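Local coordinates for protein nucleotidyl transferase (Methanothermobacter thermautotrophicus, PDB 6PLJ) that probably transfers nucleotidyl groups as a MobA-like NTP transferase, with a likely part in building the pseudomurein cell wall of this archaeon, at residues A[22-30]-A[121-131]; A[77-87]-A[93-103]. One frame throughout, in Å; residues are numbered along the deposited sequence.

In the fold
A single mixed sheet carries both contacts and illustrates how parallel strands lie side by side from the middle of a Rossmann-like core to its edge. Interaction 1 pairs central strands 25-31 and 125-130; interaction 2 pairs 77-82 with the outermost strand 99-102 and is nested, along the chain, inside the loop that interaction 1 closes. Their centres lie about 14 Å apart, and strands 25-31 and 77-82 are neighbours. Glu77 OE2 couples the two contacts, at 2.6 Å from Ser26 OG and 2.8 Å from Gly122 N, probably hydrogen-bonded to both. At the C-terminal strand ends, where relatives bind nucleotide, Ala30 and Asn103 lie near a bound 1,2-ethanediol, probably from the crystallisation liquor.

Interaction 1: residues A[22-30]-A[121-131]; sequences GNMISAVVA and AGGDIILCAAG. With EDO (1,2-ethanediol), chain F.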
ATOM      1  N   GLY A  22      -3.566  -9.166  18.650  0.70 26.16           N
ATOM      2  CA  GLY A  22      -4.476  -8.026  18.943  0.70 25.50           C
ATOM      3  C   GLY A  22      -3.990  -7.059  20.017  0.70 24.76           C
ATOM      4  O   GLY A  22      -4.806  -6.451  20.709  0.70 25.91           O
ATOM      5  N   ASN A  23      -2.674  -6.896  20.153  0.70 22.45           N
ATOM      6  CA  ASN A  23      -2.107  -5.927  21.094  0.70 21.90           C
ATOM      7  C   ASN A  23      -1.622  -4.660  20.391  0.70 19.22           C
ATOM      8  O   ASN A  23      -1.637  -3.588  20.989  0.70 19.57           O
ATOM      9  CB  ASN A  23      -0.967  -6.547  21.905  0.70 22.65           C
ATOM     10  CG  ASN A  23      -1.444  -7.655  22.834  0.70 24.77           C
ATOM     11  OD1 ASN A  23      -2.407  -7.480  23.581  0.70 27.54           O
ATOM     12  ND2 ASN A  23      -0.769  -8.799  22.795  0.70 25.55           N
ATOM     13  N   MET A  24      -1.176  -4.764  19.139  1.00 16.44           N
ATOM     14  CA  MET A  24      -0.683  -3.573  18.452  1.00 14.45           C
ATOM     15  C   MET A  24      -0.734  -3.741  16.943  1.00 13.05           C
ATOM     16  O   MET A  24      -0.315  -4.773  16.416  1.00 12.93           O
ATOM     17  CB  MET A  24       0.740  -3.282  18.915  1.00 14.27           C
ATOM     18  CG  MET A  24       1.424  -2.088  18.264  1.00 14.48           C
ATOM     19  SD  MET A  24       3.064  -1.803  18.936  1.00 14.76           S
ATOM     20  CE  MET A  24       3.426  -0.248  18.125  1.00 15.11           C
ATOM     21  N   ILE A  25      -1.255  -2.716  16.271  1.00 12.42           N
ATOM     22  CA  ILE A  25      -1.412  -2.727  14.816  1.00 12.27           C
ATOM     23  C   ILE A  25      -0.483  -1.669  14.239  1.00 11.25           C
ATOM     24  O   ILE A  25      -0.612  -0.480  14.529  1.00 10.80           O
ATOM     25  CB  ILE A  25      -2.864  -2.455  14.362  1.00 13.91           C
ATOM     26  CG1 ILE A  25      -3.802  -3.554  14.883  1.00 15.74           C
ATOM     27  CG2 ILE A  25      -2.924  -2.391  12.834  1.00 14.57           C
ATOM     28  CD1 ILE A  25      -5.271  -3.233  14.727  0.80 16.45           C
ATOM     29  N   SER A  26       0.458  -2.101  13.400  1.00 10.14           N
ATOM     30  CA  SER A  26       1.378  -1.178  12.739  1.00  9.85           C
ATOM     31  C   SER A  26       1.030  -1.124  11.271  1.00 10.20           C
ATOM     32  O   SER A  26       0.769  -2.168  10.664  1.00 11.75           O
ATOM     33  CB  SER A  26       2.805  -1.686  12.839  1.00  9.64           C
ATOM     34  OG  SER A  26       3.220  -1.783  14.185  1.00  9.85           O
ATOM     35  N   ALA A  27       1.033   0.062  10.688  1.00  9.49           N
ATOM     36  CA  ALA A  27       0.953   0.155   9.237  1.00  9.15           C
ATOM     37  C   ALA A  27       2.342   0.222   8.656  1.00  8.91           C
ATOM     38  O   ALA A  27       3.252   0.795   9.249  1.00  9.11           O
ATOM     39  CB  ALA A  27       0.146   1.348   8.801  1.00  9.27           C
ATOM     40  N   VAL A  28       2.494  -0.374   7.484  1.00  8.37           N
ATOM     41  CA  VAL A  28       3.708  -0.260   6.697  1.00  8.48           C
ATOM     42  C   VAL A  28       3.256   0.225   5.328  1.00  8.52           C
ATOM     43  O   VAL A  28       2.481  -0.470   4.641  1.00  8.38           O
ATOM     44  CB  VAL A  28       4.451  -1.599   6.599  1.00  8.51           C
ATOM     45  CG1 VAL A  28       5.582  -1.512   5.574  1.00  8.79           C
ATOM     46  CG2 VAL A  28       4.983  -2.005   7.970  1.00  8.55           C
ATOM     47  N   VAL A  29       3.708   1.411   4.951  1.00  8.58           N
ATOM     48  CA  VAL A  29       3.404   1.985   3.647  1.00  8.72           C
ATOM     49  C   VAL A  29       4.638   1.836   2.775  1.00  9.23           C
ATOM     50  O   VAL A  29       5.714   2.360   3.100  1.00  9.03           O
ATOM     51  CB  VAL A  29       2.989   3.465   3.763  1.00  8.92           C
ATOM     52  CG1 VAL A  29       2.715   4.060   2.384  1.00  8.86           C
ATOM     53  CG2 VAL A  29       1.770   3.593   4.679  1.00  9.14           C
ATOM     54  N   ALA A  30       4.485   1.107   1.677  1.00  9.72           N
ATOM     55  CA  ALA A  30       5.576   0.932   0.725  1.00 10.15           C
ATOM     56  C   ALA A  30       5.591   2.131  -0.214  1.00 10.57           C
ATOM     57  O   ALA A  30       4.670   2.308  -1.007  1.00 11.27           O
ATOM     58  CB  ALA A  30       5.406  -0.360  -0.039  1.00 10.74           C
ATOM     59  N   ALA A 121       8.548  -2.439  12.432  1.00 11.45           N
ATOM     60  CA  ALA A 121       7.238  -2.287  13.074  1.00 11.37           C
ATOM     61  C   ALA A 121       7.214  -2.986  14.412  1.00 11.57           C
ATOM     62  O   ALA A 121       7.739  -4.084  14.562  1.00 11.99           O
ATOM     63  CB  ALA A 121       6.153  -2.870  12.184  1.00 11.31           C
ATOM     64  N   GLY A 122       6.579  -2.364  15.391  1.00 11.61           N
ATOM     65  CA  GLY A 122       6.378  -3.002  16.695  1.00 12.26           C
ATOM     66  C   GLY A 122       5.202  -3.956  16.814  1.00 12.83           C
ATOM     67  O   GLY A 122       5.166  -4.767  17.756  1.00 14.23           O
ATOM     68  N   GLY A 123       4.237  -3.874  15.901  1.00 12.72           N
ATOM     69  CA  GLY A 123       2.945  -4.527  16.062  1.00 13.14           C
ATOM     70  C   GLY A 123       2.920  -5.998  15.734  1.00 13.54           C
ATOM     71  O   GLY A 123       3.796  -6.495  15.039  1.00 14.29           O
ATOM     72  N   ASP A 124       1.914  -6.692  16.261  1.00 13.87           N
ATOM     73  CA  ASP A 124       1.685  -8.104  15.936  1.00 14.45           C
ATOM     74  C   ASP A 124       0.810  -8.286  14.707  1.00 13.06           C
ATOM     75  O   ASP A 124       0.747  -9.399  14.148  1.00 12.37           O
ATOM     76  CB  ASP A 124       1.054  -8.855  17.116  1.00 16.36           C
ATOM     77  CG  ASP A 124      -0.251  -8.257  17.556  1.00 19.10           C
ATOM     78  OD1 ASP A 124      -0.230  -7.298  18.343  1.00 23.23           O
ATOM     79  OD2 ASP A 124      -1.322  -8.723  17.117  1.00 23.43           O
ATOM     80  N   ILE A 125       0.090  -7.230  14.333  1.00 12.02           N
ATOM     81  CA  ILE A 125      -0.665  -7.189  13.082  1.00 11.66           C
ATOM     82  C   ILE A 125      -0.110  -6.046  12.274  1.00 10.74           C
ATOM     83  O   ILE A 125       0.128  -4.960  12.810  1.00 10.41           O
ATOM     84  CB  ILE A 125      -2.168  -6.941  13.340  1.00 12.26           C
ATOM     85  CG1 ILE A 125      -2.773  -8.107  14.117  1.00 13.65           C
ATOM     86  CG2 ILE A 125      -2.934  -6.733  12.035  1.00 12.84           C
ATOM     87  CD1 ILE A 125      -2.893  -9.397  13.332  1.00 14.34           C
ATOM     88  N   ILE A 126       0.109  -6.301  10.991  1.00 10.08           N
ATOM     89  CA  ILE A 126       0.613  -5.285  10.089  1.00  9.83           C
ATOM     90  C   ILE A 126      -0.435  -4.981   9.028  1.00  9.62           C
ATOM     91  O   ILE A 126      -0.903  -5.886   8.359  1.00  9.49           O
ATOM     92  CB  ILE A 126       1.901  -5.730   9.359  1.00 10.02           C
ATOM     93  CG1 ILE A 126       2.970  -6.271  10.328  1.00 10.45           C
ATOM     94  CG2 ILE A 126       2.473  -4.571   8.556  1.00 10.22           C
ATOM     95  CD1 ILE A 126       3.451  -5.294  11.370  1.00 10.66           C
ATOM     96  N   LEU A 127      -0.744  -3.702   8.850  1.00  8.88           N
ATOM     97  CA  LEU A 127      -1.532  -3.234   7.707  1.00  8.84           C
ATOM     98  C   LEU A 127      -0.541  -2.747   6.653  1.00  8.85           C
ATOM     99  O   LEU A 127       0.152  -1.760   6.878  1.00  8.66           O
ATOM    100  CB  LEU A 127      -2.460  -2.103   8.143  1.00  9.30           C
ATOM    101  CG  LEU A 127      -3.237  -1.402   7.017  1.00  9.46           C
ATOM    102  CD1 LEU A 127      -4.218  -2.380   6.375  1.00  9.89           C
ATOM    103  CD2 LEU A 127      -3.932  -0.165   7.559  1.00  9.65           C
ATOM    104  N   CYS A 128      -0.468  -3.456   5.521  1.00  8.82           N
ATOM    105  CA  CYS A 128       0.463  -3.133   4.434  1.00  9.33           C
ATOM    106  C   CYS A 128      -0.291  -2.348   3.379  1.00  9.25           C
ATOM    107  O   CYS A 128      -1.325  -2.818   2.885  1.00 10.03           O
ATOM    108  CB  CYS A 128       1.011  -4.404   3.799  1.00  9.60           C
ATOM    109  SG  CYS A 128       2.074  -5.356   4.919  1.00 11.28           S
ATOM    110  N   ALA A 129       0.221  -1.167   3.035  1.00  8.94           N
ATOM    111  CA  ALA A 129      -0.418  -0.296   2.046  1.00  8.83           C
ATOM    112  C   ALA A 129       0.593   0.175   1.028  1.00  9.39           C
ATOM    113  O   ALA A 129       1.771   0.366   1.338  1.00  9.42           O
ATOM    114  CB  ALA A 129      -1.064   0.897   2.723  1.00  8.77           C
ATOM    115  N   ALA A 130       0.112   0.360  -0.196  1.00  9.08           N
ATOM    116  CA  ALA A 130       0.926   0.894  -1.275  1.00  9.22           C
ATOM    117  C   ALA A 130       0.864   2.406  -1.268  1.00  9.17           C
ATOM    118  O   ALA A 130      -0.216   2.990  -1.268  1.00  8.71           O
ATOM    119  CB  ALA A 130       0.416   0.370  -2.603  1.00  9.34           C
ATOM    120  N   GLY A 131       2.025   3.050  -1.327  1.00  9.07           N
ATOM    121  CA  GLY A 131       2.078   4.507  -1.359  1.00  9.47           C
ATOM    122  C   GLY A 131       1.334   5.118  -2.536  1.00  9.54           C
ATOM    123  O   GLY A 131       0.780   6.201  -2.412  1.00  9.97           O
TER
HETATM  124  C1  EDO F 305       7.321   0.156  -2.731  1.00 20.00           C
HETATM  125  O1  EDO F 305       8.360   0.343  -1.987  1.00 20.00           O
HETATM  126  C2  EDO F 305       6.669   1.328  -3.133  1.00 20.00           C
HETATM  127  O2  EDO F 305       5.436   0.885  -3.595  1.00 20.00           O
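The carboxylate of Asp124 gathers the backbone amides of Gly22, Asn23 and Met24 just before two central parallel strands of a Rossmann-like α/β sheet, 25-30 and 125-130, begin to pair. Its OD1 accepts twice: Met24 N, 2.8 Å from Asp124 OD1, arrives nearly along the C-O axis, while Asn23 N comes from the syn side, somewhat out of plane. Gly22 N meets Asp124 OD2 at 2.8 Å, also syn but 34° out of the carboxylate plane. With chi1 at 58°, CG of Asp124 sits between its own N and carbonyl carbon, which turns the group back to these donors; the three bonds fix its rotation.

Met24 is fully extended along the neighbouring glycines, its CG 3.6 Å from Gly123 CA and its SD against the carbonyl of Gly122. On the face shared with Val28, Ser26 CB rests on Ala121 CB (3.6 Å), while Ser26 OG accepts a weak bond from Gly123 N beside its stronger partner, Glu77. Val28 CG2 slants across Ile126 CG2 at 3.6 Å, and Leu114 of helix 110-120 also packs on Val28. On the other face Ile25 and Ile125 lie alongside each other, and Ala27 and Ala129 meet Val70 of helix 62-72. The ladder closes at Ala30 O, which accepts Gly131 N at 2.8 Å and, weakly, O2 of a 1,2-ethanediol at 3.1 Å.

Interaction 2: residues A[77-87]-A[93-103]; sequences ECIVVTGHRAG and LSGMDVRVVRN
Val80 uses both its methyls: CG1 meets Leu93 CD1 tip to tip at 3.7 Å, while CG2 lies 3.8 Å from Val98 CG1 where the two side chains cross at a slant. On the other face, Val101 CG2 leans against two methyls of the facing strand, Ile79 CG2 and Val81 CG2. Farther along, Val81 CG1 abuts OD1 of Asn103, whose side chain crosses it at about a right angle. Five backbone hydrogen bonds of the parallel ladder, from Arg99 N on Cys78 O to Asn103 N on Thr82 O (2.7 Å), hold this register. Strand 77-82, helix 86-92 and strand 99-102 form a β-α-β crossover, and Arg102, ending the second strand, reaches both the first strand and the helix. Its CG lies 3.5 Å from Thr82 OG1, then a bend at chi3 (-80°) lays one guanidinium face over Ala86 CB, 3.4 Å from NE. Glu90, on that helix, probably helps to position Arg102 and Thr82, taking a salt bridge from Arg102 NH2 and a hydrogen bond with Thr82 OG1. At the opposite end one water accepts from Arg99 NE, at the guanidinium edge, and donates to Glu77 OE1 (2.7 Å); a second links Cys78 N to Asp97 O. Outside, Val67 of helix 62-72 packs on Val98, and Ser113 of helix 110-120 binds Asn103 ND2.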
ATOM      1  N   GLU A  77       0.784   2.911  14.850  1.00 10.25           N
ATOM      2  CA  GLU A  77       1.931   3.605  14.269  1.00 10.31           C
ATOM      3  C   GLU A  77       1.914   3.384  12.778  1.00 10.26           C
ATOM      4  O   GLU A  77       1.282   2.438  12.309  1.00  9.82           O
ATOM      5  CB  GLU A  77       3.260   3.098  14.831  1.00 10.61           C
ATOM      6  CG  GLU A  77       3.583   1.663  14.409  1.00 10.51           C
ATOM      7  CD  GLU A  77       4.878   1.127  14.961  1.00 10.91           C
ATOM      8  OE1 GLU A  77       5.685   1.926  15.486  1.00 11.07           O
ATOM      9  OE2 GLU A  77       5.088  -0.096  14.852  1.00 10.63           O
ATOM     10  N   CYS A  78       2.604   4.255  12.047  1.00 10.33           N
ATOM     11  CA  CYS A  78       2.751   4.119  10.609  1.00 10.82           C
ATOM     12  C   CYS A  78       4.222   4.231  10.231  1.00 10.68           C
ATOM     13  O   CYS A  78       4.862   5.262  10.475  1.00 10.82           O
ATOM     14  CB  CYS A  78       1.942   5.191   9.895  1.00 11.16           C
ATOM     15  SG  CYS A  78       1.982   5.012   8.093  1.00 12.31           S
ATOM     16  N   ILE A  79       4.740   3.142   9.669  1.00 10.61           N
ATOM     17  CA  ILE A  79       6.074   3.057   9.109  1.00 10.78           C
ATOM     18  C   ILE A  79       5.942   3.351   7.630  1.00 10.31           C
ATOM     19  O   ILE A  79       5.020   2.855   6.994  1.00 10.73           O
ATOM     20  CB  ILE A  79       6.670   1.635   9.305  1.00 11.53           C
ATOM     21  CG1 ILE A  79       7.136   1.429  10.757  1.00 12.80           C
ATOM     22  CG2 ILE A  79       7.889   1.412   8.412  1.00 11.92           C
ATOM     23  CD1 ILE A  79       6.111   1.625  11.826  1.00 13.96           C
ATOM     24  N   VAL A  80       6.840   4.163   7.086  1.00  9.62           N
ATOM     25  CA  VAL A  80       6.860   4.396   5.648  1.00  9.37           C
ATOM     26  C   VAL A  80       8.226   3.989   5.144  1.00  9.52           C
ATOM     27  O   VAL A  80       9.241   4.439   5.681  1.00  9.91           O
ATOM     28  CB  VAL A  80       6.593   5.857   5.279  1.00  9.63           C
ATOM     29  CG1 VAL A  80       6.635   6.025   3.774  1.00  9.64           C
ATOM     30  CG2 VAL A  80       5.255   6.323   5.831  1.00  9.38           C
ATOM     31  N   VAL A  81       8.240   3.136   4.123  1.00  9.22           N
ATOM     32  CA  VAL A  81       9.480   2.644   3.542  1.00  9.16           C
ATOM     33  C   VAL A  81       9.755   3.460   2.306  1.00  9.63           C
ATOM     34  O   VAL A  81       8.922   3.499   1.399  1.00  9.83           O
ATOM     35  CB  VAL A  81       9.391   1.154   3.198  1.00  9.20           C
ATOM     36  CG1 VAL A  81      10.734   0.642   2.699  1.00  9.15           C
ATOM     37  CG2 VAL A  81       8.956   0.361   4.426  1.00  9.12           C
ATOM     38  N   THR A  82      10.935   4.071   2.266  1.00  9.85           N
ATOM     39  CA  THR A  82      11.313   4.943   1.163  1.00  9.95           C
ATOM     40  C   THR A  82      12.533   4.370   0.442  1.00 10.27           C
ATOM     41  O   THR A  82      13.181   3.445   0.920  1.00 10.70           O
ATOM     42  CB  THR A  82      11.600   6.375   1.667  1.00 10.39           C
ATOM     43  OG1 THR A  82      12.665   6.343   2.628  1.00 10.64           O
ATOM     44  CG2 THR A  82      10.345   6.983   2.313  1.00 10.19           C
ATOM     45  N   GLY A  83      12.808   4.896  -0.740  1.00 10.26           N
ATOM     46  CA  GLY A  83      13.950   4.423  -1.519  1.00 10.21           C
ATOM     47  C   GLY A  83      14.115   5.305  -2.729  1.00 10.33           C
ATOM     48  O   GLY A  83      14.873   6.274  -2.707  1.00 11.08           O
ATOM     49  N   HIS A  84      13.361   4.997  -3.770  1.00 10.28           N
ATOM     50  CA  HIS A  84      13.378   5.816  -4.957  1.00 10.62           C
ATOM     51  C   HIS A  84      12.948   7.239  -4.661  1.00 10.73           C
ATOM     52  O   HIS A  84      11.851   7.465  -4.135  1.00 10.74           O
ATOM     53  CB  HIS A  84      12.497   5.250  -6.054  1.00 10.79           C
ATOM     54  CG  HIS A  84      12.655   5.990  -7.328  1.00 10.84           C
ATOM     55  ND1 HIS A  84      13.860   6.023  -8.004  1.00 11.11           N
ATOM     56  CD2 HIS A  84      11.801   6.759  -8.033  1.00 10.78           C
ATOM     57  CE1 HIS A  84      13.727   6.783  -9.073  1.00 11.14           C
ATOM     58  NE2 HIS A  84      12.489   7.226  -9.125  1.00 11.33           N
ATOM     59  N   ARG A  85      13.796   8.205  -5.024  1.00 10.75           N
ATOM     60  CA  ARG A  85      13.534   9.616  -4.728  1.00 11.11           C
ATOM     61  C   ARG A  85      13.174   9.824  -3.245  1.00 11.22           C
ATOM     62  O   ARG A  85      12.295  10.616  -2.910  1.00 11.14           O
ATOM     63  CB  ARG A  85      12.462  10.175  -5.666  1.00 11.64           C
ATOM     64  CG  ARG A  85      12.972  10.263  -7.106  1.00 11.95           C
ATOM     65  CD  ARG A  85      11.912  10.722  -8.073  1.00 12.75           C
ATOM     66  NE  ARG A  85      12.525  11.022  -9.373  1.00 13.41           N
ATOM     67  CZ  ARG A  85      13.063  12.193  -9.725  1.00 14.54           C
ATOM     68  NH1 ARG A  85      13.036  13.265  -8.917  1.00 16.07           N
ATOM     69  NH2 ARG A  85      13.618  12.305 -10.932  1.00 15.51           N
ATOM     70  N   ALA A  86      13.881   9.111  -2.372  1.00 11.54           N
ATOM     71  CA  ALA A  86      13.582   9.151  -0.932  1.00 12.19           C
ATOM     72  C   ALA A  86      13.637  10.560  -0.362  1.00 13.28           C
ATOM     73  O   ALA A  86      12.779  10.922   0.438  1.00 13.53           O
ATOM     74  CB  ALA A  86      14.517   8.258  -0.151  1.00 12.39           C
ATOM     75  N   GLY A  87      14.638  11.345  -0.744  1.00 13.94           N
ATOM     76  CA  GLY A  87      14.696  12.745  -0.291  1.00 15.64           C
ATOM     77  C   GLY A  87      13.406  13.522  -0.487  1.00 15.63           C
ATOM     78  O   GLY A  87      12.891  14.158   0.449  1.00 16.00           O
ATOM     79  N   LEU A  93       6.549  14.038   3.361  1.00 16.11           N
ATOM     80  CA  LEU A  93       6.008  13.513   4.611  1.00 16.42           C
ATOM     81  C   LEU A  93       6.495  14.214   5.864  1.00 18.04           C
ATOM     82  O   LEU A  93       6.075  13.842   6.953  1.00 17.00           O
ATOM     83  CB  LEU A  93       6.327  12.025   4.726  1.00 16.18           C
ATOM     84  CG  LEU A  93       5.658  11.169   3.650  1.00 16.05           C
ATOM     85  CD1 LEU A  93       6.091   9.724   3.785  1.00 15.72           C
ATOM     86  CD2 LEU A  93       4.143  11.287   3.710  1.00 16.21           C
ATOM     87  N   SER A  94       7.341  15.234   5.715  1.00 19.58           N
ATOM     88  CA  SER A  94       8.086  15.803   6.846  1.00 21.70           C
ATOM     89  C   SER A  94       7.219  16.323   7.999  1.00 23.46           C
ATOM     90  O   SER A  94       7.667  16.298   9.153  1.00 25.85           O
ATOM     91  CB  SER A  94       9.021  16.914   6.354  1.00 22.48           C
ATOM     92  OG  SER A  94       8.269  17.979   5.831  1.00 24.34           O
ATOM     93  N   GLY A  95       5.994  16.755   7.710  1.00 22.86           N
ATOM     94  CA  GLY A  95       5.063  17.190   8.767  1.00 23.78           C
ATOM     95  C   GLY A  95       4.242  16.096   9.440  1.00 23.13           C
ATOM     96  O   GLY A  95       3.441  16.384  10.338  1.00 25.81           O
ATOM     97  N   MET A  96       4.418  14.841   9.027  1.00 19.65           N
ATOM     98  CA  MET A  96       3.479  13.788   9.402  1.00 17.90           C
ATOM     99  C   MET A  96       4.069  12.854  10.437  1.00 15.82           C
ATOM    100  O   MET A  96       5.283  12.699  10.555  1.00 15.03           O
ATOM    101  CB  MET A  96       3.043  13.004   8.160  1.00 18.46           C
ATOM    102  CG  MET A  96       2.382  13.884   7.119  1.00 19.71           C
ATOM    103  SD  MET A  96       1.618  12.922   5.815  1.00 21.25           S
ATOM    104  CE  MET A  96       0.028  12.522   6.516  1.00 20.84           C
ATOM    105  N   ASP A  97       3.184  12.222  11.198  1.00 15.05           N
ATOM    106  CA  ASP A  97       3.600  11.383  12.313  1.00 14.79           C
ATOM    107  C   ASP A  97       3.881   9.972  11.807  1.00 14.08           C
ATOM    108  O   ASP A  97       3.070   9.068  11.959  1.00 14.22           O
ATOM    109  CB  ASP A  97       2.529  11.408  13.404  1.00 15.50           C
ATOM    110  CG  ASP A  97       2.938  10.652  14.656  1.00 16.41           C
ATOM    111  OD1 ASP A  97       4.134  10.447  14.908  1.00 17.67           O
ATOM    112  OD2 ASP A  97       2.027  10.237  15.387  1.00 17.66           O
ATOM    113  N   VAL A  98       5.024   9.822  11.159  1.00 13.30           N
ATOM    114  CA  VAL A  98       5.454   8.536  10.601  1.00 13.50           C
ATOM    115  C   VAL A  98       6.884   8.231  10.978  1.00 13.01           C
ATOM    116  O   VAL A  98       7.658   9.139  11.286  1.00 14.06           O
ATOM    117  CB  VAL A  98       5.356   8.497   9.061  1.00 13.72           C
ATOM    118  CG1 VAL A  98       3.914   8.610   8.622  1.00 14.54           C
ATOM    119  CG2 VAL A  98       6.189   9.586   8.399  1.00 13.90           C
ATOM    120  N   ARG A  99       7.226   6.952  10.914  1.00 12.47           N
ATOM    121  CA  ARG A  99       8.568   6.458  11.118  1.00 12.92           C
ATOM    122  C   ARG A  99       9.073   6.020   9.757  1.00 12.70           C
ATOM    123  O   ARG A  99       8.538   5.084   9.168  1.00 12.68           O
ATOM    124  CB  ARG A  99       8.538   5.293  12.111  1.00 13.89           C
ATOM    125  CG  ARG A  99       9.834   4.523  12.266  1.00 15.11           C
ATOM    126  CD  ARG A  99       9.734   3.493  13.377  1.00 15.72           C
ATOM    127  NE  ARG A  99       9.501   4.105  14.674  1.00 16.61           N
ATOM    128  CZ  ARG A  99      10.450   4.570  15.495  1.00 17.83           C
ATOM    129  NH1 ARG A  99      11.749   4.472  15.198  1.00 17.74           N
ATOM    130  NH2 ARG A  99      10.091   5.103  16.655  1.00 18.85           N
ATOM    131  N   VAL A 100      10.078   6.726   9.256  1.00 12.62           N
ATOM    132  CA  VAL A 100      10.625   6.460   7.933  1.00 13.15           C
ATOM    133  C   VAL A 100      11.816   5.525   8.024  1.00 13.05           C
ATOM    134  O   VAL A 100      12.736   5.754   8.823  1.00 13.27           O
ATOM    135  CB  VAL A 100      11.068   7.761   7.248  1.00 13.36           C
ATOM    136  CG1 VAL A 100      11.751   7.461   5.920  1.00 14.19           C
ATOM    137  CG2 VAL A 100       9.871   8.682   7.040  1.00 14.05           C
ATOM    138  N   VAL A 101      11.803   4.483   7.198  1.00 13.03           N
ATOM    139  CA  VAL A 101      12.964   3.618   7.014  1.00 13.62           C
ATOM    140  C   VAL A 101      13.271   3.561   5.540  1.00 14.01           C
ATOM    141  O   VAL A 101      12.378   3.429   4.715  1.00 12.89           O
ATOM    142  CB  VAL A 101      12.799   2.202   7.605  1.00 14.66           C
ATOM    143  CG1 VAL A 101      12.700   2.299   9.124  1.00 15.23           C
ATOM    144  CG2 VAL A 101      11.609   1.456   7.037  1.00 15.18           C
ATOM    145  N   ARG A 102      14.547   3.697   5.207  1.00 14.78           N
ATOM    146  CA  ARG A 102      14.943   3.763   3.810  1.00 16.27           C
ATOM    147  C   ARG A 102      15.530   2.424   3.368  1.00 16.93           C
ATOM    148  O   ARG A 102      16.317   1.795   4.096  1.00 18.71           O
ATOM    149  CB  ARG A 102      15.919   4.921   3.619  1.00 18.47           C
ATOM    150  CG  ARG A 102      16.008   5.413   2.194  1.00 20.07           C
ATOM    151  CD  ARG A 102      17.066   6.494   2.063  1.00 20.97           C
ATOM    152  NE  ARG A 102      16.637   7.824   2.504  1.00 21.20           N
ATOM    153  CZ  ARG A 102      17.346   8.933   2.284  1.00 22.67           C
ATOM    154  NH1 ARG A 102      18.523   8.868   1.658  1.00 23.59           N
ATOM    155  NH2 ARG A 102      16.903  10.113   2.693  1.00 24.10           N
ATOM    156  N   ASN A 103      15.137   1.995   2.187  1.00 16.33           N
ATOM    157  CA  ASN A 103      15.816   0.813   1.635  1.00 17.09           C
ATOM    158  C   ASN A 103      17.219   1.271   1.224  1.00 19.55           C
ATOM    159  O   ASN A 103      17.338   2.212   0.513  1.00 20.10           O
ATOM    160  CB  ASN A 103      15.150   0.315   0.353  1.00 15.81           C
ATOM    161  CG  ASN A 103      13.829  -0.379   0.575  1.00 14.99           C
ATOM    162  OD1 ASN A 103      13.659  -1.090   1.559  1.00 14.19           O
ATOM    163  ND2 ASN A 103      12.937  -0.225  -0.367  1.00 14.02           N
TER
HETATM  164  O   HOH W   1       6.758   4.446  15.333  1.00 13.98           O
HETATM  165  O   HOH W   2       3.117   6.726  13.392  1.00 14.29           O